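Local coordinates for virulence associated protein VAPB (Rhodococcus equi, PDB 4CV7), which is a plasmid-encoded virulence-associated protein whose molecular role is not established, with a core folded as an eight-stranded antiparallel beta-barrel, at residues D28-G42 and S95-N109. Residues are numbered along the deposited sequence; the frame is centred on the assembly and turned at random.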
loop_
_atom_site.group_PDB
_atom_site.type_symbol
_atom_site.label_atom_id
_atom_site.label_comp_id
_atom_site.label_asym_id
_atom_site.label_seq_id
_atom_site.Cartn_x
_atom_site.Cartn_y
_atom_site.Cartn_z
ATOM N N ASP A 28 9.296 -5.311 -10.962
ATOM C CA ASP A 28 10.425 -4.779 -10.203
ATOM C C ASP A 28 10.150 -3.357 -9.686
ATOM O O ASP A 28 11.017 -2.517 -9.599
ATOM C CB ASP A 28 11.752 -4.926 -10.965
ATOM C CG ASP A 28 11.983 -6.329 -11.548
ATOM O OD1 ASP A 28 11.447 -7.359 -11.044
ATOM O OD2 ASP A 28 12.829 -6.399 -12.442
ATOM N N MET A 29 8.879 -3.090 -9.351
ATOM C CA MET A 29 8.519 -1.765 -8.970
ATOM C C MET A 29 8.322 -1.684 -7.444
ATOM O O MET A 29 7.942 -2.650 -6.818
ATOM C CB MET A 29 7.192 -1.388 -9.622
ATOM C CG MET A 29 7.158 -0.023 -10.176
ATOM S SD MET A 29 8.438 0.445 -11.382
ATOM C CE MET A 29 7.842 -0.433 -12.850
ATOM N N VAL A 30 8.507 -0.527 -6.868
ATOM C CA VAL A 30 8.447 -0.372 -5.467
ATOM C C VAL A 30 7.520 0.822 -5.095
ATOM O O VAL A 30 7.671 1.893 -5.666
ATOM C CB VAL A 30 9.858 -0.104 -4.846
ATOM C CG1 VAL A 30 9.723 0.120 -3.397
ATOM C CG2 VAL A 30 10.844 -1.208 -5.225
ATOM N N PHE A 31 6.570 0.573 -4.173
ATOM C CA PHE A 31 5.684 1.633 -3.625
ATOM C C PHE A 31 6.341 2.133 -2.338
ATOM O O PHE A 31 6.557 1.322 -1.440
ATOM C CB PHE A 31 4.331 1.107 -3.402
ATOM C CG PHE A 31 3.363 2.136 -2.855
ATOM C CD1 PHE A 31 2.880 3.120 -3.669
ATOM C CD2 PHE A 31 2.995 2.156 -1.509
ATOM C CE1 PHE A 31 1.992 4.096 -3.163
ATOM C CE2 PHE A 31 2.067 3.109 -1.049
ATOM C CZ PHE A 31 1.667 4.093 -1.852
ATOM N N ASP A 32 6.473 3.446 -2.253
ATOM C CA ASP A 32 6.896 4.153 -1.023
ATOM C C ASP A 32 5.734 5.000 -0.570
ATOM O O ASP A 32 5.424 6.005 -1.273
ATOM C CB ASP A 32 8.107 5.043 -1.344
ATOM C CG ASP A 32 8.790 5.719 -0.127
ATOM O OD1 ASP A 32 8.303 5.811 0.988
ATOM O OD2 ASP A 32 9.923 6.199 -0.283
ATOM N N GLY A 33 5.167 4.674 0.567
ATOM C CA GLY A 33 4.034 5.494 1.055
ATOM C C GLY A 33 4.156 5.952 2.478
ATOM O O GLY A 33 4.754 5.306 3.314
ATOM N N ASP A 34 3.658 7.168 2.694
ATOM C CA ASP A 34 3.754 7.836 3.965
ATOM C C ASP A 34 2.329 8.159 4.415
ATOM O O ASP A 34 1.710 8.974 3.760
ATOM C CB ASP A 34 4.552 9.124 3.793
ATOM C CG ASP A 34 5.975 8.838 3.404
ATOM O OD1 ASP A 34 6.768 8.469 4.255
ATOM O OD2 ASP A 34 6.322 9.174 2.296
ATOM N N ALA A 35 1.907 7.548 5.499
ATOM C CA ALA A 35 0.509 7.651 5.926
ATOM C C ALA A 35 0.454 8.263 7.292
ATOM O O ALA A 35 1.348 8.179 8.121
ATOM C CB ALA A 35 -0.186 6.343 5.929
ATOM N N GLY A 36 -0.731 8.863 7.612
ATOM C CA GLY A 36 -1.200 9.034 8.946
ATOM C C GLY A 36 -2.300 8.076 9.259
ATOM O O GLY A 36 -3.090 7.718 8.361
ATOM N N GLY A 37 -2.462 7.768 10.506
ATOM C CA GLY A 37 -3.516 6.832 10.917
ATOM C C GLY A 37 -3.473 6.572 12.364
ATOM O O GLY A 37 -2.430 6.621 12.964
ATOM N N LEU A 38 -4.506 6.075 12.929
ATOM C CA LEU A 38 -4.584 5.811 14.341
ATOM C C LEU A 38 -4.258 4.329 14.452
ATOM O O LEU A 38 -5.139 3.428 14.243
ATOM C CB LEU A 38 -5.979 6.188 14.867
ATOM C CG LEU A 38 -6.229 7.688 14.886
ATOM C CD1 LEU A 38 -7.681 7.938 15.315
ATOM C CD2 LEU A 38 -5.255 8.419 15.724
ATOM N N THR A 39 -3.045 4.019 14.797
ATOM C CA THR A 39 -2.702 2.666 15.021
ATOM C C THR A 39 -1.605 2.441 16.054
ATOM O O THR A 39 -1.154 3.437 16.624
ATOM C CB THR A 39 -2.343 1.981 13.796
ATOM O OG1 THR A 39 -2.218 0.566 14.050
ATOM C CG2 THR A 39 -1.169 2.451 13.151
ATOM N N ILE A 40 -1.388 1.155 16.346
ATOM C CA ILE A 40 -0.397 0.646 17.266
ATOM C C ILE A 40 1.030 0.775 16.695
ATOM O O ILE A 40 1.250 0.434 15.522
ATOM C CB ILE A 40 -0.737 -0.940 17.543
ATOM C CG1 ILE A 40 -2.192 -1.069 18.065
ATOM C CG2 ILE A 40 0.213 -1.765 18.358
ATOM C CD1 ILE A 40 -2.344 -0.240 19.301
ATOM N N PRO A 41 1.960 1.240 17.526
ATOM C CA PRO A 41 3.316 1.284 17.020
ATOM C C PRO A 41 3.915 -0.102 16.832
ATOM O O PRO A 41 3.539 -1.088 17.507
ATOM C CB PRO A 41 4.058 2.094 18.094
ATOM C CG PRO A 41 3.228 1.963 19.380
ATOM C CD PRO A 41 1.867 1.646 18.927
ATOM N N GLY A 42 4.804 -0.207 15.881
ATOM C CA GLY A 42 5.408 -1.508 15.559
ATOM C C GLY A 42 5.750 -1.621 14.123
ATOM O O GLY A 42 5.639 -0.715 13.403
ATOM N N SER A 95 -0.118 -6.670 12.949
ATOM C CA SER A 95 -0.726 -6.316 14.204
ATOM C C SER A 95 -0.490 -4.870 14.616
ATOM O O SER A 95 -1.280 -4.338 15.377
ATOM C CB SER A 95 -0.317 -7.271 15.322
ATOM O OG SER A 95 0.794 -6.763 15.950
ATOM N N ALA A 96 0.559 -4.252 14.084
ATOM C CA ALA A 96 0.831 -2.810 14.200
ATOM C C ALA A 96 -0.099 -1.939 13.398
ATOM O O ALA A 96 -0.035 -0.730 13.507
ATOM C CB ALA A 96 2.245 -2.526 13.836
ATOM N N VAL A 97 -0.909 -2.537 12.508
ATOM C CA VAL A 97 -1.915 -1.816 11.716
ATOM C C VAL A 97 -3.313 -2.246 12.129
ATOM O O VAL A 97 -3.850 -3.300 11.747
ATOM C CB VAL A 97 -1.687 -1.921 10.194
ATOM C CG1 VAL A 97 -2.719 -1.089 9.435
ATOM C CG2 VAL A 97 -0.257 -1.532 9.811
ATOM N N VAL A 98 -3.907 -1.435 12.986
ATOM C CA VAL A 98 -5.329 -1.575 13.279
ATOM C C VAL A 98 -5.845 -0.341 12.592
ATOM O O VAL A 98 -5.038 0.510 12.219
ATOM C CB VAL A 98 -5.632 -1.581 14.810
ATOM C CG1 VAL A 98 -4.826 -2.649 15.500
ATOM C CG2 VAL A 98 -5.388 -0.218 15.448
ATOM N N GLY A 99 -7.157 -0.192 12.483
ATOM C CA GLY A 99 -7.701 1.046 12.099
ATOM C C GLY A 99 -7.636 1.318 10.632
ATOM O O GLY A 99 -7.229 0.394 9.850
ATOM N N VAL A 100 -7.894 2.601 10.273
ATOM C CA VAL A 100 -7.785 3.033 8.962
ATOM C C VAL A 100 -6.687 4.156 8.941
ATOM O O VAL A 100 -6.119 4.593 9.964
ATOM C CB VAL A 100 -9.137 3.495 8.450
ATOM C CG1 VAL A 100 -10.251 2.461 8.583
ATOM C CG2 VAL A 100 -9.554 4.814 9.102
ATOM N N GLY A 101 -6.212 4.451 7.750
ATOM C CA GLY A 101 -5.307 5.610 7.604
ATOM C C GLY A 101 -4.997 5.751 6.145
ATOM O O GLY A 101 -5.597 5.078 5.265
ATOM N N GLY A 102 -4.076 6.648 5.865
ATOM C CA GLY A 102 -3.756 6.900 4.488
ATOM C C GLY A 102 -2.846 8.089 4.339
ATOM O O GLY A 102 -2.559 8.795 5.317
ATOM N N GLY A 103 -2.349 8.326 3.127
ATOM C CA GLY A 103 -1.448 9.425 2.863
ATOM C C GLY A 103 -0.963 9.391 1.461
ATOM O O GLY A 103 -1.605 8.942 0.523
ATOM N N SER A 104 0.220 9.963 1.245
ATOM C CA SER A 104 0.822 10.107 -0.085
ATOM C C SER A 104 1.689 8.879 -0.402
ATOM O O SER A 104 2.270 8.322 0.517
ATOM C CB SER A 104 1.672 11.405 -0.176
ATOM O OG SER A 104 2.773 11.370 0.725
ATOM N N GLY A 105 1.831 8.552 -1.644
ATOM C CA GLY A 105 2.820 7.575 -2.041
ATOM C C GLY A 105 2.870 7.523 -3.535
ATOM O O GLY A 105 2.023 7.953 -4.252
ATOM N N SER A 106 3.952 6.869 -3.979
ATOM C CA SER A 106 4.140 6.644 -5.434
ATOM C C SER A 106 5.038 5.413 -5.658
ATOM O O SER A 106 5.713 4.934 -4.752
ATOM C CB SER A 106 4.589 7.882 -6.133
ATOM O OG SER A 106 5.818 8.190 -5.571
ATOM N N TRP A 107 5.011 4.997 -6.910
ATOM C CA TRP A 107 5.780 3.819 -7.372
ATOM C C TRP A 107 7.005 4.307 -8.084
ATOM O O TRP A 107 6.995 5.294 -8.845
ATOM C CB TRP A 107 4.959 2.928 -8.301
ATOM C CG TRP A 107 3.723 2.347 -7.670
ATOM C CD1 TRP A 107 2.460 2.904 -7.586
ATOM C CD2 TRP A 107 3.609 1.046 -7.052
ATOM N NE1 TRP A 107 1.612 2.053 -6.980
ATOM C CE2 TRP A 107 2.269 0.895 -6.652
ATOM C CE3 TRP A 107 4.510 -0.014 -6.826
ATOM C CZ2 TRP A 107 1.841 -0.252 -6.027
ATOM C CZ3 TRP A 107 3.991 -1.164 -6.199
ATOM C CH2 TRP A 107 2.712 -1.266 -5.825
ATOM N N HIS A 108 8.073 3.514 -7.888
ATOM C CA HIS A 108 9.289 3.820 -8.686
ATOM C C HIS A 108 10.032 2.546 -9.009
ATOM O O HIS A 108 9.809 1.508 -8.402
ATOM C CB HIS A 108 10.140 4.765 -7.906
ATOM C CG HIS A 108 10.581 4.194 -6.619
ATOM N ND1 HIS A 108 11.651 3.312 -6.513
ATOM C CD2 HIS A 108 10.087 4.337 -5.368
ATOM C CE1 HIS A 108 11.787 2.962 -5.243
ATOM N NE2 HIS A 108 10.861 3.582 -4.540
ATOM N N ASN A 109 11.038 2.608 -9.914
ATOM C CA ASN A 109 11.807 1.468 -10.319
ATOM C C ASN A 109 13.081 1.456 -9.493
ATOM O O ASN A 109 13.282 2.248 -8.565
ATOM C CB ASN A 109 11.979 1.401 -11.868
ATOM C CG ASN A 109 12.788 2.544 -12.433
ATOM O OD1 ASN A 109 13.746 3.040 -11.727
ATOM N ND2 ASN A 109 12.555 2.909 -13.707
HETATM O O HOH W 1 5.180 9.693 -0.051
HETATM O O HOH W 2 -7.195 6.504 11.744
#
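V30, D32, D34 and G36 pair with H108, S106, S104 and G102 through main-chain hydrogen bonds, joining strands 29-37 and 100-108 antiparallel, their axes 4.2 Å apart at closest and their directions 146° apart. The F31-W107 pair between the first two of these rungs faces the barrel interior. F31 CB sits over the six-membered ring of W107, 3.5 Å from its centroid, and the phenyl edge is turned toward the face of the five-membered ring, with the planes at 52°. A chi1 of -179° carries the F31 ring along the inner face past S106, bringing F31 CZ to 3.7 Å from G105 CA. The ring thus lies against the G105 backbone, where G33 and G105 face each other with CA atoms 3.9 Å apart. F78 meets both aromatic rings, and F65 and Y59 extend the cluster.

On the outer face the H108 imidazole lies alongside V30, whose CB packs over the ring. H108 ND1 donates a nearly straight bond, 2.8 Å long, to N109 O in the ring plane, fixing the ring's rotation, while H108 NE2 is buried without a partner. D32 and D34 both form salt bridges with K20, D34 OD1 also hydrogen-bonds to Y18 OH, and a water links D34 OD2 to S104 OG. Beyond G37 and G101 the regular pairing ends, and a second water bridges L38 N and V100 O. T39 OG1 then ties the loops together, giving its proton to A96 O at 2.6 Å and accepting from V98 N at 2.8 Å. Strands 29-37 and 100-108, the third and the last, thus form a seam where the two Greek-key motifs are joined in the eight-stranded antiparallel barrel of VapB.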